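Local structure of Alr1585 protein (Nostoc sp., 5C2I) at residues 286-299 with 324-337. The protein probably oxidises dyes and other substrates with hydrogen peroxide, as a heme-containing dye-decolorizing (DyP-type) peroxidase. The protein carries 1 engineered substitution. Sequence-based numbering, arbitrary orientation.
Sequences ALIVGRFADGTPVT and KCPFHSHTRKTNPR. With HEM (protoporphyrin IX containing Fe), chain E.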
# COMPACT_ATOMS: atom_id res chain seq x y z
N ALA A 286 9.62 16.67 23.33
CA ALA A 286 8.84 17.87 23.32
C ALA A 286 9.51 19.05 24.04
O ALA A 286 9.35 20.21 23.63
CB ALA A 286 7.47 17.63 23.92
N LEU A 287 10.30 18.77 25.05
CA LEU A 287 11.07 19.82 25.73
C LEU A 287 12.23 20.36 24.89
O LEU A 287 12.67 21.51 25.04
CB LEU A 287 11.60 19.31 27.08
CG LEU A 287 10.55 18.91 28.10
CD1 LEU A 287 11.17 18.35 29.37
CD2 LEU A 287 9.62 20.07 28.45
N ILE A 288 12.77 19.52 24.03
CA ILE A 288 13.87 19.92 23.16
C ILE A 288 13.27 20.83 22.05
O ILE A 288 13.80 21.90 21.76
CB ILE A 288 14.54 18.69 22.50
CG1 ILE A 288 15.28 17.82 23.52
CG2 ILE A 288 15.52 19.11 21.39
CD1 ILE A 288 15.45 16.38 23.08
N VAL A 289 12.20 20.35 21.42
CA VAL A 289 11.67 20.98 20.22
C VAL A 289 10.65 22.06 20.51
O VAL A 289 10.62 23.07 19.78
CB VAL A 289 11.05 19.92 19.30
CG1 VAL A 289 10.30 20.55 18.15
CG2 VAL A 289 12.15 18.99 18.78
N GLY A 290 9.83 21.86 21.53
CA GLY A 290 8.71 22.75 21.86
C GLY A 290 7.38 22.10 21.47
O GLY A 290 6.32 22.58 21.84
N ARG A 291 7.47 21.00 20.73
CA ARG A 291 6.30 20.20 20.36
C ARG A 291 6.66 18.72 20.47
O ARG A 291 7.80 18.32 20.28
CB ARG A 291 5.85 20.45 18.90
CG ARG A 291 5.32 21.83 18.61
CD ARG A 291 5.12 21.95 17.10
NE ARG A 291 4.70 23.26 16.71
CZ ARG A 291 3.44 23.66 16.55
NH1 ARG A 291 2.39 22.87 16.82
NH2 ARG A 291 3.21 24.90 16.16
N PHE A 292 5.65 17.91 20.77
CA PHE A 292 5.76 16.47 20.60
C PHE A 292 5.96 16.13 19.15
O PHE A 292 5.75 16.98 18.28
CB PHE A 292 4.52 15.78 21.14
CG PHE A 292 4.46 15.77 22.64
CD1 PHE A 292 3.91 16.84 23.34
CD2 PHE A 292 4.99 14.72 23.37
CE1 PHE A 292 3.88 16.86 24.74
CE2 PHE A 292 4.96 14.74 24.75
CZ PHE A 292 4.41 15.81 25.43
N ALA A 293 6.37 14.89 18.90
CA ALA A 293 6.58 14.39 17.54
C ALA A 293 5.38 14.67 16.65
O ALA A 293 5.55 15.05 15.50
CB ALA A 293 6.94 12.91 17.56
N ASP A 294 4.16 14.52 17.18
CA ASP A 294 2.95 14.70 16.36
C ASP A 294 2.59 16.16 16.11
O ASP A 294 1.67 16.44 15.36
CB ASP A 294 1.72 13.94 16.94
CG ASP A 294 1.30 14.46 18.32
OD1 ASP A 294 1.08 15.66 18.44
OD2 ASP A 294 1.12 13.67 19.24
N GLY A 295 3.30 17.08 16.77
CA GLY A 295 3.00 18.49 16.68
C GLY A 295 2.35 19.15 17.88
O GLY A 295 2.25 20.39 17.92
N THR A 296 1.90 18.36 18.87
CA THR A 296 1.28 18.88 20.06
C THR A 296 2.22 19.90 20.76
O THR A 296 3.32 19.52 21.16
CB THR A 296 0.92 17.74 21.07
OG1 THR A 296 -0.00 16.81 20.45
CG2 THR A 296 0.27 18.31 22.32
N PRO A 297 1.76 21.15 20.98
CA PRO A 297 2.64 22.11 21.67
C PRO A 297 2.82 21.78 23.14
O PRO A 297 1.84 21.51 23.86
CB PRO A 297 1.87 23.44 21.55
CG PRO A 297 0.95 23.23 20.37
CD PRO A 297 0.55 21.78 20.46
N VAL A 298 4.07 21.72 23.59
CA VAL A 298 4.36 21.33 24.95
C VAL A 298 3.92 22.44 25.94
O VAL A 298 3.74 22.16 27.11
CB VAL A 298 5.85 20.94 25.15
CG1 VAL A 298 6.74 22.16 25.20
CG2 VAL A 298 6.03 20.08 26.41
N THR A 299 3.71 23.67 25.46
CA THR A 299 3.16 24.71 26.35
C THR A 299 1.74 24.34 26.77
O THR A 299 1.30 24.74 27.82
CB THR A 299 3.28 26.15 25.75
OG1 THR A 299 3.07 27.10 26.80
CG2 THR A 299 2.30 26.39 24.64
N LYS A 324 6.36 24.90 31.33
CA LYS A 324 5.72 23.91 30.45
C LYS A 324 6.56 23.78 29.17
O LYS A 324 7.15 22.71 28.90
CB LYS A 324 4.25 24.30 30.20
CG LYS A 324 3.42 24.40 31.48
CD LYS A 324 2.13 25.16 31.22
CE LYS A 324 1.18 25.16 32.39
NZ LYS A 324 0.08 26.11 32.09
N CYS A 325 6.62 24.85 28.40
CA CYS A 325 7.58 24.98 27.30
C CYS A 325 8.76 25.83 27.75
O CYS A 325 8.62 27.06 27.93
CB CYS A 325 6.95 25.63 26.07
SG CYS A 325 8.11 25.66 24.67
N PRO A 326 9.92 25.20 27.95
CA PRO A 326 11.08 25.97 28.37
C PRO A 326 11.45 27.11 27.43
O PRO A 326 11.21 27.04 26.21
CB PRO A 326 12.21 24.92 28.38
CG PRO A 326 11.50 23.67 28.78
CD PRO A 326 10.20 23.76 27.98
N PHE A 327 12.14 28.14 27.97
CA PHE A 327 12.63 29.21 27.11
C PHE A 327 13.62 28.74 26.05
O PHE A 327 13.78 29.35 25.01
CB PHE A 327 13.29 30.31 27.98
CG PHE A 327 12.32 31.17 28.75
CD1 PHE A 327 11.38 31.93 28.09
CD2 PHE A 327 12.46 31.33 30.13
CE1 PHE A 327 10.52 32.78 28.80
CE2 PHE A 327 11.64 32.18 30.84
CZ PHE A 327 10.66 32.91 30.17
N HIS A 328 14.30 27.63 26.31
CA HIS A 328 15.26 27.14 25.34
C HIS A 328 14.69 26.30 24.20
O HIS A 328 15.42 26.01 23.27
CB HIS A 328 16.38 26.35 26.05
CG HIS A 328 15.88 25.09 26.69
ND1 HIS A 328 15.78 24.93 28.05
CD2 HIS A 328 15.45 23.94 26.15
CE1 HIS A 328 15.30 23.72 28.31
NE2 HIS A 328 15.09 23.11 27.18
N SER A 329 13.43 25.85 24.30
CA SER A 329 12.87 24.95 23.33
C SER A 329 12.90 25.61 21.96
O SER A 329 12.66 26.82 21.85
CB SER A 329 11.46 24.52 23.71
OG SER A 329 11.42 23.88 24.98
N HIS A 330 13.20 24.82 20.95
CA HIS A 330 13.35 25.36 19.59
C HIS A 330 12.22 26.33 19.15
O HIS A 330 12.52 27.41 18.62
CB HIS A 330 13.50 24.21 18.61
CG HIS A 330 13.71 24.64 17.18
ND1 HIS A 330 14.76 25.44 16.78
CD2 HIS A 330 13.03 24.31 16.05
CE1 HIS A 330 14.73 25.57 15.46
NE2 HIS A 330 13.70 24.88 15.00
N THR A 331 10.96 25.94 19.36
CA THR A 331 9.84 26.80 18.95
C THR A 331 9.79 28.10 19.68
O THR A 331 9.50 29.15 19.09
CB THR A 331 8.44 26.10 19.08
OG1 THR A 331 8.25 25.66 20.41
CG2 THR A 331 8.33 24.92 18.12
N ARG A 332 10.15 28.08 20.95
CA ARG A 332 10.09 29.28 21.75
C ARG A 332 11.31 30.20 21.55
O ARG A 332 11.19 31.42 21.69
CB ARG A 332 9.94 28.91 23.23
CG ARG A 332 9.55 30.08 24.13
CD ARG A 332 8.94 29.64 25.43
NE ARG A 332 8.46 30.79 26.18
CZ ARG A 332 7.69 30.72 27.26
NH1 ARG A 332 7.24 29.56 27.73
NH2 ARG A 332 7.26 31.85 27.82
N LYS A 333 12.46 29.63 21.20
CA LYS A 333 13.64 30.41 20.81
C LYS A 333 13.45 31.10 19.44
O LYS A 333 13.73 32.30 19.30
CB LYS A 333 14.85 29.50 20.69
CG LYS A 333 15.46 29.15 22.02
CD LYS A 333 16.38 30.27 22.52
CE LYS A 333 17.60 29.79 23.26
NZ LYS A 333 18.65 30.84 23.42
N THR A 334 12.87 30.38 18.48
CA THR A 334 12.76 30.89 17.13
C THR A 334 11.50 31.73 16.94
O THR A 334 11.48 32.59 16.05
CB THR A 334 12.81 29.77 16.08
OG1 THR A 334 11.75 28.84 16.32
CG2 THR A 334 14.11 29.05 16.11
N ASN A 335 10.47 31.49 17.74
CA ASN A 335 9.27 32.29 17.73
C ASN A 335 8.80 32.53 19.15
O ASN A 335 8.08 31.72 19.74
CB ASN A 335 8.15 31.69 16.90
CG ASN A 335 6.94 32.64 16.84
OD1 ASN A 335 6.94 33.70 17.49
ND2 ASN A 335 5.90 32.25 16.11
N PRO A 336 9.27 33.63 19.74
CA PRO A 336 8.97 33.85 21.15
C PRO A 336 7.49 34.17 21.46
O PRO A 336 7.13 34.26 22.63
CB PRO A 336 9.88 35.05 21.52
CG PRO A 336 10.99 35.02 20.53
CD PRO A 336 10.32 34.54 19.25
N ARG A 337 6.69 34.39 20.41
CA ARG A 337 5.27 34.74 20.52
C ARG A 337 4.96 35.78 21.61
O ARG A 337 3.98 35.64 22.37
CB ARG A 337 4.40 33.47 20.72
CG ARG A 337 4.61 32.48 19.59
CD ARG A 337 3.63 31.32 19.63
NE ARG A 337 3.95 30.38 18.56
CZ ARG A 337 3.10 29.73 17.77
NH1 ARG A 337 1.78 29.87 17.88
NH2 ARG A 337 3.60 28.89 16.87
CHA HEM E . 9.91 25.18 13.84
CHB HEM E . 12.83 21.38 13.32
CHC HEM E . 16.34 24.32 11.75
CHD HEM E . 13.47 28.11 12.52
C1A HEM E . 10.40 23.89 13.85
C2A HEM E . 9.68 22.74 14.30
C3A HEM E . 10.51 21.68 14.16
C4A HEM E . 11.71 22.17 13.60
CMA HEM E . 10.21 20.24 14.46
CAA HEM E . 8.25 22.69 14.85
CBA HEM E . 7.11 22.52 13.84
CGA HEM E . 7.12 23.69 12.90
O1A HEM E . 6.56 24.79 13.18
O2A HEM E . 7.69 23.56 11.81
C1B HEM E . 14.02 21.88 12.80
C2B HEM E . 15.15 21.05 12.45
C3B HEM E . 16.10 21.84 11.98
C4B HEM E . 15.57 23.20 12.11
CMB HEM E . 15.18 19.57 12.56
CAB HEM E . 17.43 21.55 11.40
CBB HEM E . 17.76 20.38 10.84
C1C HEM E . 15.89 25.64 11.87
C2C HEM E . 16.64 26.78 11.68
C3C HEM E . 15.83 27.86 11.93
C4C HEM E . 14.56 27.34 12.24
CMC HEM E . 18.07 26.87 11.24
CAC HEM E . 16.14 29.28 11.92
CBC HEM E . 17.28 29.87 12.19
C1D HEM E . 12.23 27.55 12.83
C2D HEM E . 11.06 28.40 13.04
C3D HEM E . 10.08 27.60 13.45
C4D HEM E . 10.67 26.24 13.43
CMD HEM E . 10.95 29.90 12.87
CAD HEM E . 8.67 28.02 13.76
CBD HEM E . 8.48 28.50 15.20
CGD HEM E . 7.06 28.93 15.39
O1D HEM E . 6.45 28.39 16.31
O2D HEM E . 6.49 29.81 14.65
NA HEM E . 11.67 23.54 13.50
NB HEM E . 14.36 23.12 12.65
NC HEM E . 14.64 25.98 12.31
ND HEM E . 11.98 26.28 13.14
FE HEM E . 13.15 24.75 12.94
O HOH W 1 -1.00 25.17 29.52
O HOH W 2 12.67 24.56 10.66
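Helix 281-289 ends against the start of helix 330-334, and backbone bonds join the two: His330 N donates to Ile288 O at 3.1 Å in a nearly straight bond (169°), and Thr331 N reaches Val289 O at 2.9 Å. A third carbonyl, Leu287 O, takes the hydroxyl of Ser329 at 2.7 Å, the OG lying above the carbonyl plane. Gly290, at positive phi, turns the chain away here; Thr331 OG1 sits 3.3 Å from its CA, where a beta carbon would clash. Farther from the heme, apolar pairs (Leu287 CD2 on Pro326 CD, Val298 CG1 on Cys325 CB) mix with polar ones: Lys324 lays its CD against Thr299 O, and a water links that oxygen to Lys324 NZ, whose chain end also has Gly318 as partner.

With its CG anti to the backbone N (chi1 -178°), the His330 ring stands out from its helix to the heme, and NE2 binds the iron at 2.1 Å; a water is also bound to the metal. Val289 CG1 touches the heme methyl CMA, while Arg291 runs extended along a propionate, its NE 3.8 Å from HEM CBA, and sends NH1 to Gly295 O in the guanidinium plane. A leucine here would probably leave both Gly295 O and Thr311 O without this donor. Beside the propionates Arg291 crosses Arg337 at about a right angle, NH2 to NH2 4.1 Å, the guanidinium planes 66° apart. Asn335 ND2 holds the other propionate at O2D and Arg337 NH2 holds it at O1D, 2.9 Å away; Arg337 also bonds Phe314 O through NH1 and Asn312 through NH2. The contact thus helps to set the backbone at His330, the proximal iron ligand; the bond from its ND1 to Asp418 would probably make the imidazole a stronger donor to iron, as in other heme peroxidases.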